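Side-chain contacts in mariner Mos1 transposase (PDB 4MDB), which mediates cut-and-paste transposition of the Mos1 element, its RNase H-like catalytic domain cleaving and joining DNA with divalent metal ions: residues Ala96-Tyr99 and Gln100-Ile104; Arg108-Gln111 and Arg112-Glu116; Arg11-Asn14 and Thr15-Leu19; Leu20-Tyr23 and Lys24-Ser27; Leu4-Arg7 and Gln8-Arg11. The protein carries 1 engineered substitution. All coordinates share one frame; numbering follows the deposited sequence.

Contact 1 (Ala96-Tyr99 and Gln100-Ile104). Engineered in segment 96-99: Ala96 (natural residue Thr).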
loop_
_atom_site.group_PDB
_atom_site.type_symbol
_atom_site.label_atom_id
_atom_site.label_comp_id
_atom_site.label_asym_id
_atom_site.label_seq_id
_atom_site.Cartn_x
_atom_site.Cartn_y
_atom_site.Cartn_z
ATOM N N ALA A 96 -10.621 12.165 5.508
ATOM C CA ALA A 96 -9.622 13.108 4.986
ATOM C C ALA A 96 -8.594 13.602 6.053
ATOM O O ALA A 96 -7.344 13.575 5.811
ATOM C CB ALA A 96 -10.343 14.252 4.264
ATOM N N ALA A 97 -9.062 14.013 7.248
ATOM C CA ALA A 97 -8.187 14.578 8.260
ATOM C C ALA A 97 -7.262 13.541 8.876
ATOM O O ALA A 97 -6.089 13.816 9.191
ATOM C CB ALA A 97 -9.007 15.271 9.375
ATOM N N ARG A 98 -7.808 12.341 9.051
ATOM C CA ARG A 98 -7.029 11.247 9.587
ATOM C C ARG A 98 -5.959 10.839 8.615
ATOM O O ARG A 98 -4.847 10.556 9.055
ATOM C CB ARG A 98 -7.868 10.041 9.911
ATOM C CG ARG A 98 -6.999 9.017 10.666
ATOM C CD ARG A 98 -7.821 7.847 11.170
ATOM N NE ARG A 98 -8.914 8.336 12.008
ATOM C CZ ARG A 98 -8.804 8.572 13.308
ATOM N NH1 ARG A 98 -7.656 8.331 13.966
ATOM N NH2 ARG A 98 -9.872 9.024 13.958
ATOM N N TYR A 99 -6.285 10.810 7.329
ATOM C CA TYR A 99 -5.279 10.335 6.335
ATOM C C TYR A 99 -4.134 11.370 6.263
ATOM O O TYR A 99 -2.958 10.977 6.136
ATOM C CB TYR A 99 -5.866 10.090 4.950
ATOM C CG TYR A 99 -4.972 9.252 4.089
ATOM C CD1 TYR A 99 -4.668 8.005 4.411
ATOM C CD2 TYR A 99 -4.482 9.750 2.901
ATOM C CE1 TYR A 99 -3.843 7.232 3.573
ATOM C CE2 TYR A 99 -3.641 8.993 2.093
ATOM C CZ TYR A 99 -3.382 7.718 2.442
ATOM O OH TYR A 99 -2.589 6.889 1.618
ATOM N N GLN A 100 -4.486 12.660 6.319
ATOM C CA GLN A 100 -3.485 13.714 6.271
ATOM C C GLN A 100 -2.519 13.558 7.416
ATOM O O GLN A 100 -1.306 13.593 7.220
ATOM C CB GLN A 100 -4.201 15.078 6.318
ATOM C CG GLN A 100 -3.385 16.323 6.492
ATOM C CD GLN A 100 -4.282 17.504 6.157
ATOM O OE1 GLN A 100 -5.373 17.671 6.725
ATOM N NE2 GLN A 100 -3.891 18.247 5.170
ATOM N N GLN A 101 -3.041 13.330 8.618
ATOM C CA GLN A 101 -2.212 13.117 9.785
ATOM C C GLN A 101 -1.354 11.836 9.721
ATOM O O GLN A 101 -0.208 11.818 10.135
ATOM C CB GLN A 101 -3.058 13.147 11.062
ATOM C CG GLN A 101 -2.216 13.338 12.274
ATOM C CD GLN A 101 -1.305 14.598 12.149
ATOM O OE1 GLN A 101 -1.756 15.703 11.785
ATOM N NE2 GLN A 101 -0.021 14.398 12.371
ATOM N N GLN A 102 -1.930 10.773 9.165
ATOM C CA GLN A 102 -1.174 9.608 8.902
ATOM C C GLN A 102 0.040 9.845 7.984
ATOM O O GLN A 102 1.073 9.258 8.246
ATOM C CB GLN A 102 -2.106 8.558 8.315
ATOM C CG GLN A 102 -3.033 7.963 9.408
ATOM C CD GLN A 102 -3.965 6.931 8.847
ATOM O OE1 GLN A 102 -4.326 6.997 7.672
ATOM N NE2 GLN A 102 -4.365 5.969 9.661
ATOM N N LEU A 103 -0.151 10.570 6.913
ATOM C CA LEU A 103 0.938 10.826 5.974
ATOM C C LEU A 103 2.032 11.598 6.669
ATOM O O LEU A 103 3.207 11.320 6.465
ATOM C CB LEU A 103 0.479 11.542 4.745
ATOM C CG LEU A 103 -0.531 10.856 3.809
ATOM C CD1 LEU A 103 -0.900 11.780 2.709
ATOM C CD2 LEU A 103 0.101 9.612 3.240
ATOM N N ILE A 104 1.619 12.597 7.468
ATOM C CA ILE A 104 2.618 13.350 8.255
ATOM C C ILE A 104 3.389 12.464 9.236
ATOM O O ILE A 104 4.604 12.559 9.340
ATOM C CB ILE A 104 1.966 14.564 8.914
ATOM C CG1 ILE A 104 1.601 15.587 7.837
ATOM C CG2 ILE A 104 2.869 15.155 10.011
ATOM C CD1 ILE A 104 0.552 16.612 8.258
HETATM O O HOH W 1 -5.514 16.311 9.619
#

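Contact 2 (Arg108-Gln111 and Arg112-Glu116)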
loop_
_atom_site.group_PDB
_atom_site.type_symbol
_atom_site.label_atom_id
_atom_site.label_comp_id
_atom_site.label_asym_id
_atom_site.label_seq_id
_atom_site.Cartn_x
_atom_site.Cartn_y
_atom_site.Cartn_z
ATOM N N ARG A 108 7.533 11.110 9.298
ATOM C CA ARG A 108 8.433 11.062 10.459
ATOM C C ARG A 108 9.115 9.697 10.604
ATOM O O ARG A 108 10.336 9.620 10.762
ATOM C CB ARG A 108 7.668 11.429 11.735
ATOM C CG ARG A 108 7.166 12.854 11.823
ATOM C CD ARG A 108 7.219 13.164 13.335
ATOM N NE ARG A 108 6.660 14.448 13.699
ATOM C CZ ARG A 108 6.907 15.061 14.856
ATOM N NH1 ARG A 108 7.736 14.521 15.765
ATOM N NH2 ARG A 108 6.329 16.236 15.104
ATOM N N ALA A 109 8.348 8.602 10.453
ATOM C CA ALA A 109 8.871 7.277 10.464
ATOM C C ALA A 109 9.903 7.036 9.364
ATOM O O ALA A 109 10.938 6.440 9.593
ATOM C CB ALA A 109 7.750 6.270 10.370
ATOM N N LEU A 110 9.625 7.531 8.154
ATOM C CA LEU A 110 10.485 7.361 7.001
ATOM C C LEU A 110 11.849 8.065 7.273
ATOM O O LEU A 110 12.899 7.480 6.984
ATOM C CB LEU A 110 9.848 8.059 5.828
ATOM C CG LEU A 110 9.909 7.621 4.402
ATOM C CD1 LEU A 110 10.063 6.134 4.180
ATOM C CD2 LEU A 110 8.526 8.037 3.855
ATOM N N GLN A 111 11.809 9.256 7.854
ATOM C CA GLN A 111 13.058 9.987 8.201
ATOM C C GLN A 111 13.944 9.200 9.171
ATOM O O GLN A 111 15.173 9.111 9.031
ATOM C CB GLN A 111 12.727 11.296 8.892
ATOM C CG GLN A 111 13.147 12.534 8.187
ATOM C CD GLN A 111 12.198 12.853 7.116
ATOM O OE1 GLN A 111 12.162 12.177 6.091
ATOM N NE2 GLN A 111 11.392 13.864 7.341
ATOM N N ARG A 112 13.300 8.622 10.162
ATOM C CA ARG A 112 13.965 7.826 11.159
ATOM C C ARG A 112 14.477 6.483 10.667
ATOM O O ARG A 112 15.512 5.989 11.116
ATOM C CB ARG A 112 12.980 7.620 12.325
ATOM C CG ARG A 112 13.591 6.871 13.514
ATOM C CD ARG A 112 12.621 6.867 14.705
ATOM N NE ARG A 112 11.341 6.227 14.388
ATOM C CZ ARG A 112 11.131 4.943 14.301
ATOM N NH1 ARG A 112 12.086 4.035 14.505
ATOM N NH2 ARG A 112 9.910 4.535 13.980
ATOM N N LYS A 113 13.752 5.829 9.743
ATOM C CA LYS A 113 14.056 4.443 9.365
ATOM C C LYS A 113 14.692 4.259 7.994
ATOM O O LYS A 113 15.158 3.176 7.697
ATOM C CB LYS A 113 12.792 3.597 9.392
ATOM C CG LYS A 113 12.353 3.204 10.770
ATOM C CD LYS A 113 10.917 2.792 10.669
ATOM C CE LYS A 113 10.869 1.349 10.190
ATOM N NZ LYS A 113 11.807 0.529 10.991
ATOM N N ARG A 114 14.652 5.300 7.185
ATOM C CA ARG A 114 15.194 5.288 5.836
ATOM C C ARG A 114 16.137 6.445 5.561
ATOM O O ARG A 114 15.780 7.478 4.979
ATOM C CB ARG A 114 14.036 5.265 4.841
ATOM C CG ARG A 114 13.132 4.063 5.003
ATOM C CD ARG A 114 13.721 2.744 4.516
ATOM N NE ARG A 114 12.797 1.611 4.565
ATOM C CZ ARG A 114 12.539 0.842 5.620
ATOM N NH1 ARG A 114 13.122 1.061 6.819
ATOM N NH2 ARG A 114 11.688 -0.119 5.552
ATOM N N PRO A 115 17.410 6.296 5.965
ATOM C CA PRO A 115 18.403 7.375 5.740
ATOM C C PRO A 115 18.536 7.970 4.343
ATOM O O PRO A 115 18.833 9.156 4.196
ATOM C CB PRO A 115 19.732 6.701 6.176
ATOM C CG PRO A 115 19.295 5.717 7.241
ATOM C CD PRO A 115 17.986 5.165 6.703
ATOM N N GLU A 116 18.372 7.168 3.316
ATOM C CA GLU A 116 18.367 7.668 1.941
ATOM C C GLU A 116 17.321 8.751 1.755
ATOM O O GLU A 116 17.492 9.656 0.952
ATOM C CB GLU A 116 18.178 6.488 0.973
ATOM C CG GLU A 116 16.881 5.671 1.147
ATOM C CD GLU A 116 16.891 4.511 2.212
ATOM O OE1 GLU A 116 16.267 3.469 1.895
ATOM O OE2 GLU A 116 17.427 4.607 3.357
#

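Contact 3 (Arg11-Asn14 and Thr15-Leu19)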
loop_
_atom_site.group_PDB
_atom_site.type_symbol
_atom_site.label_atom_id
_atom_site.label_comp_id
_atom_site.label_asym_id
_atom_site.label_seq_id
_atom_site.Cartn_x
_atom_site.Cartn_y
_atom_site.Cartn_z
ATOM N N ARG A 11 -8.232 2.103 -18.501
ATOM C CA ARG A 11 -7.408 2.837 -17.480
ATOM C C ARG A 11 -6.304 1.917 -16.939
ATOM O O ARG A 11 -5.085 2.305 -16.880
ATOM C CB ARG A 11 -8.258 3.359 -16.344
ATOM C CG ARG A 11 -7.449 4.222 -15.326
ATOM C CD ARG A 11 -8.263 5.415 -14.845
ATOM N NE ARG A 11 -7.714 6.101 -13.650
ATOM C CZ ARG A 11 -8.229 6.081 -12.416
ATOM N NH1 ARG A 11 -9.320 5.359 -12.113
ATOM N NH2 ARG A 11 -7.616 6.771 -11.458
ATOM N N ARG A 12 -6.672 0.678 -16.660
ATOM C CA ARG A 12 -5.684 -0.345 -16.181
ATOM C C ARG A 12 -4.615 -0.543 -17.219
ATOM O O ARG A 12 -3.423 -0.452 -16.951
ATOM C CB ARG A 12 -6.295 -1.712 -15.836
ATOM C CG ARG A 12 -7.054 -1.741 -14.510
ATOM C CD ARG A 12 -8.032 -2.857 -14.372
ATOM N NE ARG A 12 -7.384 -4.132 -14.561
ATOM C CZ ARG A 12 -6.747 -4.831 -13.628
ATOM N NH1 ARG A 12 -6.602 -4.312 -12.389
ATOM N NH2 ARG A 12 -6.158 -5.963 -13.930
ATOM N N LYS A 13 -5.014 -0.775 -18.492
ATOM C CA LYS A 13 -3.982 -1.058 -19.497
ATOM C C LYS A 13 -3.100 0.117 -19.711
ATOM O O LYS A 13 -1.866 -0.015 -19.785
ATOM C CB LYS A 13 -4.614 -1.527 -20.867
ATOM C CG LYS A 13 -3.652 -2.055 -21.833
ATOM C CD LYS A 13 -4.303 -2.210 -23.201
ATOM C CE LYS A 13 -3.304 -2.885 -24.075
ATOM N NZ LYS A 13 -3.687 -2.867 -25.533
ATOM N N ASN A 14 -3.699 1.281 -19.793
ATOM C CA ASN A 14 -2.956 2.510 -20.087
ATOM C C ASN A 14 -1.952 2.839 -18.933
ATOM O O ASN A 14 -0.786 3.175 -19.193
ATOM C CB ASN A 14 -3.890 3.697 -20.248
ATOM C CG ASN A 14 -4.645 3.662 -21.580
ATOM O OD1 ASN A 14 -4.297 2.866 -22.482
ATOM N ND2 ASN A 14 -5.656 4.537 -21.721
ATOM N N THR A 15 -2.450 2.667 -17.721
ATOM C CA THR A 15 -1.595 2.914 -16.479
ATOM C C THR A 15 -0.423 1.951 -16.478
ATOM O O THR A 15 0.745 2.379 -16.311
ATOM C CB THR A 15 -2.421 2.818 -15.236
ATOM O OG1 THR A 15 -3.426 3.867 -15.315
ATOM C CG2 THR A 15 -1.553 3.020 -13.953
ATOM N N CYS A 16 -0.697 0.663 -16.692
ATOM C CA CYS A 16 0.399 -0.314 -16.756
ATOM C C CYS A 16 1.423 -0.039 -17.883
ATOM O O CYS A 16 2.610 -0.263 -17.728
ATOM C CB CYS A 16 -0.107 -1.728 -16.851
ATOM S SG CYS A 16 -1.004 -2.200 -15.350
ATOM N N GLU A 17 0.938 0.391 -19.065
ATOM C CA GLU A 17 1.884 0.747 -20.152
ATOM C C GLU A 17 2.868 1.846 -19.759
ATOM O O GLU A 17 4.080 1.743 -20.046
ATOM C CB GLU A 17 1.112 1.205 -21.421
ATOM C CG GLU A 17 0.425 0.048 -22.138
ATOM C CD GLU A 17 -0.329 0.512 -23.398
ATOM O OE1 GLU A 17 -0.566 -0.348 -24.268
ATOM O OE2 GLU A 17 -0.621 1.735 -23.540
ATOM N N ILE A 18 2.330 2.866 -19.101
ATOM C CA ILE A 18 3.071 4.044 -18.664
ATOM C C ILE A 18 4.107 3.569 -17.638
ATOM O O ILE A 18 5.302 3.940 -17.739
ATOM C CB ILE A 18 2.175 5.125 -18.079
ATOM C CG1 ILE A 18 1.306 5.772 -19.173
ATOM C CG2 ILE A 18 2.964 6.230 -17.367
ATOM C CD1 ILE A 18 0.136 6.517 -18.582
ATOM N N LEU A 19 3.673 2.794 -16.641
ATOM C CA LEU A 19 4.606 2.377 -15.558
ATOM C C LEU A 19 5.713 1.459 -16.115
ATOM O O LEU A 19 6.921 1.606 -15.784
ATOM C CB LEU A 19 3.833 1.709 -14.428
ATOM C CG LEU A 19 2.871 2.614 -13.688
ATOM C CD1 LEU A 19 1.940 1.807 -12.773
ATOM C CD2 LEU A 19 3.611 3.701 -12.942
#

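Contact 4 (Leu20-Tyr23 and Lys24-Ser27)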
loop_
_atom_site.group_PDB
_atom_site.type_symbol
_atom_site.label_atom_id
_atom_site.label_comp_id
_atom_site.label_asym_id
_atom_site.label_seq_id
_atom_site.Cartn_x
_atom_site.Cartn_y
_atom_site.Cartn_z
ATOM N N LEU A 20 5.325 0.547 -17.009
ATOM C CA LEU A 20 6.254 -0.434 -17.580
ATOM C C LEU A 20 7.258 0.219 -18.459
ATOM O O LEU A 20 8.459 -0.080 -18.349
ATOM C CB LEU A 20 5.494 -1.504 -18.397
ATOM C CG LEU A 20 6.293 -2.765 -18.732
ATOM C CD1 LEU A 20 6.762 -3.533 -17.489
ATOM C CD2 LEU A 20 5.312 -3.653 -19.532
ATOM N N SER A 21 6.825 1.179 -19.270
ATOM C CA SER A 21 7.781 1.904 -20.122
ATOM C C SER A 21 8.746 2.792 -19.314
ATOM O O SER A 21 9.936 2.881 -19.604
ATOM C CB SER A 21 7.118 2.690 -21.243
ATOM O OG SER A 21 6.417 3.752 -20.726
ATOM N N ARG A 22 8.243 3.413 -18.272
ATOM C CA ARG A 22 9.133 4.127 -17.326
ATOM C C ARG A 22 10.126 3.171 -16.711
ATOM O O ARG A 22 11.319 3.455 -16.650
ATOM C CB ARG A 22 8.356 4.817 -16.207
ATOM C CG ARG A 22 9.317 5.494 -15.182
ATOM C CD ARG A 22 8.487 6.259 -14.223
ATOM N NE ARG A 22 9.294 6.866 -13.150
ATOM C CZ ARG A 22 8.773 7.639 -12.195
ATOM N NH1 ARG A 22 7.471 7.815 -12.138
ATOM N NH2 ARG A 22 9.548 8.168 -11.287
ATOM N N TYR A 23 9.655 2.033 -16.213
ATOM C CA TYR A 23 10.496 1.035 -15.568
ATOM C C TYR A 23 11.613 0.613 -16.464
ATOM O O TYR A 23 12.725 0.492 -16.007
ATOM C CB TYR A 23 9.675 -0.147 -15.077
ATOM C CG TYR A 23 10.477 -1.341 -14.652
ATOM C CD1 TYR A 23 11.184 -1.372 -13.426
ATOM C CD2 TYR A 23 10.607 -2.423 -15.502
ATOM C CE1 TYR A 23 11.938 -2.465 -13.052
ATOM C CE2 TYR A 23 11.377 -3.513 -15.143
ATOM C CZ TYR A 23 12.050 -3.551 -13.950
ATOM O OH TYR A 23 12.774 -4.678 -13.678
ATOM N N LYS A 24 11.284 0.408 -17.737
ATOM C CA LYS A 24 12.298 -0.067 -18.696
ATOM C C LYS A 24 13.369 0.983 -18.931
ATOM O O LYS A 24 14.535 0.617 -19.119
ATOM C CB LYS A 24 11.602 -0.507 -19.977
ATOM C CG LYS A 24 10.831 -1.808 -19.703
ATOM C CD LYS A 24 10.122 -2.297 -20.934
ATOM C CE LYS A 24 9.548 -3.701 -20.778
ATOM N NZ LYS A 24 8.423 -3.772 -21.748
ATOM N N ARG A 25 13.002 2.256 -18.938
ATOM C CA ARG A 25 13.975 3.333 -19.114
ATOM C C ARG A 25 14.862 3.383 -17.861
ATOM O O ARG A 25 16.062 3.426 -17.984
ATOM C CB ARG A 25 13.325 4.686 -19.358
ATOM C CG ARG A 25 12.854 4.933 -20.793
ATOM C CD ARG A 25 12.206 6.311 -21.048
ATOM N NE ARG A 25 10.749 6.325 -20.850
ATOM C CZ ARG A 25 10.086 6.782 -19.778
ATOM N NH1 ARG A 25 8.741 6.722 -19.760
ATOM N NH2 ARG A 25 10.735 7.306 -18.731
ATOM N N LYS A 26 14.261 3.357 -16.647
ATOM C CA LYS A 26 15.045 3.503 -15.409
ATOM C C LYS A 26 14.278 2.939 -14.264
ATOM O O LYS A 26 13.301 3.511 -13.926
ATOM C CB LYS A 26 15.395 4.937 -15.119
ATOM C CG LYS A 26 16.328 5.125 -13.916
ATOM C CD LYS A 26 16.389 6.599 -13.588
ATOM C CE LYS A 26 17.328 6.940 -12.464
ATOM N NZ LYS A 26 16.711 8.082 -11.688
ATOM N N SER A 27 14.679 1.792 -13.745
ATOM C CA SER A 27 13.926 1.227 -12.622
ATOM C C SER A 27 13.823 2.161 -11.456
ATOM O O SER A 27 14.826 2.737 -11.047
ATOM C CB SER A 27 14.512 -0.097 -12.137
ATOM O OG SER A 27 13.784 -0.584 -11.067
HETATM O O HOH W 2 12.275 5.961 -13.613
#

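Contact 5 (Leu4-Arg7 and Gln8-Arg11)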
loop_
_atom_site.group_PDB
_atom_site.type_symbol
_atom_site.label_atom_id
_atom_site.label_comp_id
_atom_site.label_asym_id
_atom_site.label_seq_id
_atom_site.Cartn_x
_atom_site.Cartn_y
_atom_site.Cartn_z
ATOM N N LEU A 4 -15.025 -5.966 -14.891
ATOM C CA LEU A 4 -14.517 -4.679 -15.291
ATOM C C LEU A 4 -15.237 -4.179 -16.538
ATOM O O LEU A 4 -15.443 -4.922 -17.508
ATOM C CB LEU A 4 -13.016 -4.779 -15.587
ATOM C CG LEU A 4 -12.075 -5.137 -14.420
ATOM C CD1 LEU A 4 -10.728 -5.633 -14.913
ATOM C CD2 LEU A 4 -11.901 -3.925 -13.518
ATOM N N ASN A 5 -15.558 -2.912 -16.573
ATOM C CA ASN A 5 -16.111 -2.395 -17.807
ATOM C C ASN A 5 -15.015 -1.830 -18.694
ATOM O O ASN A 5 -13.822 -1.859 -18.311
ATOM C CB ASN A 5 -17.176 -1.324 -17.492
ATOM C CG ASN A 5 -16.615 -0.123 -16.760
ATOM O OD1 ASN A 5 -15.483 0.277 -16.940
ATOM N ND2 ASN A 5 -17.468 0.506 -15.984
ATOM N N GLU A 6 -15.418 -1.274 -19.823
ATOM C CA GLU A 6 -14.505 -0.804 -20.826
ATOM C C GLU A 6 -13.586 0.309 -20.321
ATOM O O GLU A 6 -12.379 0.276 -20.572
ATOM C CB GLU A 6 -15.250 -0.376 -22.086
ATOM C CG GLU A 6 -15.816 -1.597 -22.835
ATOM C CD GLU A 6 -14.749 -2.609 -23.304
ATOM O OE1 GLU A 6 -15.011 -3.851 -23.312
ATOM O OE2 GLU A 6 -13.646 -2.157 -23.687
ATOM N N ARG A 7 -14.170 1.259 -19.603
ATOM C CA ARG A 7 -13.424 2.412 -19.033
ATOM C C ARG A 7 -12.346 1.904 -18.064
ATOM O O ARG A 7 -11.209 2.327 -18.117
ATOM C CB ARG A 7 -14.385 3.319 -18.227
ATOM C CG ARG A 7 -13.765 4.603 -17.698
ATOM C CD ARG A 7 -14.784 5.405 -16.868
ATOM N NE ARG A 7 -15.254 4.597 -15.730
ATOM C CZ ARG A 7 -16.529 4.281 -15.451
ATOM N NH1 ARG A 7 -17.562 4.757 -16.169
ATOM N NH2 ARG A 7 -16.771 3.486 -14.406
ATOM N N GLN A 8 -12.726 0.950 -17.248
ATOM C CA GLN A 8 -11.841 0.394 -16.194
ATOM C C GLN A 8 -10.678 -0.394 -16.788
ATOM O O GLN A 8 -9.522 -0.303 -16.300
ATOM C CB GLN A 8 -12.618 -0.450 -15.228
ATOM C CG GLN A 8 -13.684 0.342 -14.411
ATOM C CD GLN A 8 -14.780 -0.503 -13.807
ATOM O OE1 GLN A 8 -14.892 -1.686 -14.043
ATOM N NE2 GLN A 8 -15.639 0.140 -13.025
ATOM N N MET A 9 -10.972 -1.157 -17.828
ATOM C CA MET A 9 -9.913 -1.981 -18.465
ATOM C C MET A 9 -8.997 -1.062 -19.234
ATOM O O MET A 9 -7.770 -1.272 -19.270
ATOM C CB MET A 9 -10.535 -3.064 -19.368
ATOM C CG MET A 9 -11.263 -4.159 -18.623
ATOM S SD MET A 9 -11.874 -5.451 -19.737
ATOM C CE MET A 9 -13.342 -4.694 -20.391
ATOM N N GLU A 10 -9.517 0.007 -19.812
ATOM C CA GLU A 10 -8.683 0.929 -20.594
ATOM C C GLU A 10 -7.703 1.656 -19.634
ATOM O O GLU A 10 -6.502 1.754 -19.944
ATOM C CB GLU A 10 -9.581 1.869 -21.371
ATOM C CG GLU A 10 -9.191 3.265 -21.724
ATOM C CD GLU A 10 -10.436 4.018 -22.251
ATOM O OE1 GLU A 10 -11.044 4.806 -21.492
ATOM O OE2 GLU A 10 -10.894 3.756 -23.387
ATOM N N ARG A 11 -8.232 2.103 -18.501
ATOM C CA ARG A 11 -7.408 2.837 -17.480
ATOM C C ARG A 11 -6.304 1.917 -16.939
ATOM O O ARG A 11 -5.085 2.305 -16.880
ATOM C CB ARG A 11 -8.258 3.359 -16.344
ATOM C CG ARG A 11 -7.449 4.222 -15.326
ATOM C CD ARG A 11 -8.263 5.415 -14.845
ATOM N NE ARG A 11 -7.714 6.101 -13.650
ATOM C CZ ARG A 11 -8.229 6.081 -12.416
ATOM N NH1 ARG A 11 -9.320 5.359 -12.113
ATOM N NH2 ARG A 11 -7.616 6.771 -11.458
#

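Contact 1 (Ala96-Tyr99 and Gln100-Ile104)
Leu103 lies over one face of the Tyr99 ring, its CG 4.0 Å above the ring plane and displaced toward the rim, while Tyr99 CE2 and Leu103 CD1 meet at 4.0 Å. Gln102 OE1 comes within 3.4 Å of Tyr99 CD1, with the amide plane turned 71° from the ring. With CG opposite the backbone N (chi1 -163°), the ring lies where Leu103 can cover it. Beneath these side chains the i to i+4 bonds run unbroken, as in Leu103 N to Tyr99 O at 2.9 Å. A water donates to both Ala97 O and Gln100 OE1. The second shell fixes the polar ends: Tyr99 OH bonds to His128, Gln102 NE2 to Glu86 and Gln100 NE2 to Thr142. The Tyr99 side chain is about 7 Å from that of the metal-binding Asp129. Helix 96-113, which opens with the engineered Ala96, meets helix 137-146 through Leu103 on Val139 and Leu143, strand 125-127 through Tyr99 on Phe126, and strand 69-78 through Gln102 on Cys74.

Contact 2 (Arg108-Gln111 and Arg112-Glu116)
Leu110 and Arg114 make the side-chain contact of this turn: methyl CD1 of Leu110 sits 3.8 Å from Arg114 CG, and the two chains run at about a right angle to each other. This van der Waals contact uses only the inner methylenes of the arginine. Its chain turns sharply at chi2 (-73°), beyond CG, which takes the guanidinium away from Leu110 and back toward its own backbone.

Polar side-chain bonding follows from that bend. Arg114 NH1 donates to Lys113 O at 3.1 Å; the acceptor lies in the guanidinium plane, but the nitrogen stands well above the plane of the carbonyl. Arg114 NE forms a salt bridge with Asp78, so two sides of the buried group are held and its rotation is restricted.

Backbone bonds show the helix coming to its end. Arg112 N still reaches Arg108 O at 3.2 Å with a fairly straight N-H approach. The next bond, Lys113 N to Ala109 O, is shorter at 2.9 Å but more bent (136°), and the same N-H makes a weak bond to Leu110 O. Leu110 O also accepts from Arg114 N at 2.8 Å.

Arg114 is the first residue to leave helical geometry and occupies the N-cap position of the following helix. The site is therefore a helix-to-helix junction, where helix 96-113 stops and helix 115-118 starts, with Ala109, Leu110 and Arg114 all resting on Ile83 of strand 81-87 of the RNase H-like sheet.

Contact 3 (Arg11-Asn14 and Thr15-Leu19)
Thr15 returns its hydroxyl to the preceding turn, with OG1 donating to Arg11 O at 2.8 Å. Its chi1 of -62° puts OG1 beside the backbone N, from where it can reach the carbonyl of residue i-4. Thr15 N binds that same oxygen at 2.8 Å, and the two donors approach from opposite faces of the carbonyl plane, the hydroxyl 39° out of it. Arg11 runs alongside Thr15, its CG 4.0 Å from OG1, before continuing toward Asn130 and Ala155, residues of the raltegravir pocket. The hydroxyl bond to the carbonyl four residues back is common for threonine in helices, here within helix 6-25. Lys13 is extended throughout and crosses Glu17 at a slant; Glu17 is extended beyond CG, which rests on Lys13 O (3.3 Å). Lys13 CE comes to 3.7 Å from Glu17 OE1, whereas NZ stays 4.2 Å from that oxygen, beyond a salt bridge, and pairs with Asp220 instead. Arg12 is bound by Asp159, and Cys16 packs on helix 209-218.

Contact 4 (Leu20-Tyr23 and Lys24-Ser27)
Tyr23 and Ser27 form a close part of this contact: Ser27 OG is 3.3 Å from Tyr23 CE1 and Ser27 CB 3.6 Å from the same ring atom. The oxygen approaches the ring obliquely. Tyr23 reaches it because chi1 (168°) sets the ring opposite the backbone N, and the same ring packs on Pro210 and Trp213 of helix 209-218.

Arg25 also folds back, a little less closely. A bend at chi3 (-91°) lays its guanidinium against the previous turn, with Arg22 CA 3.4 Å above its plane and Ser21 O above the same face, both nearer the rim than the middle. Routine backbone bonds underlie this packing, the last of them Lys26 N to Arg22 O at 2.9 Å.

The turn is the C-terminal end of helix 6-25. Lys26 is the first residue to depart from helical geometry, and Lys26 O accepts a hydrogen bond from a water 2.7 Å away. That water accepts from Arg22 NE at 3.1 Å, in the guanidinium plane, and so joins the helix to the departing chain. The outstretched Arg22 also forms a salt bridge with Glu149 and a cation-pi contact with Phe28.

The whole contact lies at the surface, and its looser part is where Lys24 crosses Leu20 with its chain extended. Lys24 NZ lies 3.8 Å from Leu20 CD2, and its charge has a long, weak ion pair with Glu214.

Contact 5 (Leu4-Arg7 and Gln8-Arg11)
Asn5 and Gln8 exchange bonds between side chain and backbone. Gln8 N donates to Asn5 OD1 at 2.9 Å, the nitrogen lying almost on the extension of the side-chain C=O. In return Asn5 N donates to Gln8 OE1, also at 2.9 Å, but from above the amide plane, 47° out of it. Asn5 chi1 of 62° turns the amide over the first helical turn, where it stacks on the Gln8 amide with planes 27° apart. The backbone oxygen of Asn5 accepts from Met9 N at 3.0 Å; Glu6 O and Arg7 O accept from Glu10 N and Arg11 N, so regular i to i+4 bonding starts at once. Outside the exchange, Leu4 CB touches Met9 CG at 3.6 Å, and Glu6 OE1 approaches Met9 CE at 3.5 Å. Leu4 also packs on Tyr223 and Met9 on Lys222, bringing the start of the helix against the C-terminal segment. The reciprocal pair is a capping box, with Asn5 as N-cap of helix 6-25.

In the fold
From the N terminus, contact 5 caps the start of helix 6-25, contact 3 occupies its middle and contact 4 its C-terminal exit. Contacts 5 and 3 share Arg11 and touch where Leu4 CD1 packs on Arg12 NE; contacts 3 and 4 simply adjoin. Helix 96-113 then carries contact 1 at its start and contact 2 at its end, their centres about 18 Å apart. All five are local and in series: none closes a long loop, nests in another or crosses it. No contact of one helix touches one of the other; the nearest atoms, of contacts 2 and 4, are about 13 Å apart. Helix 6-25 meets helix 209-218, whereas helix 96-113 meets the central sheet and helix 137-146.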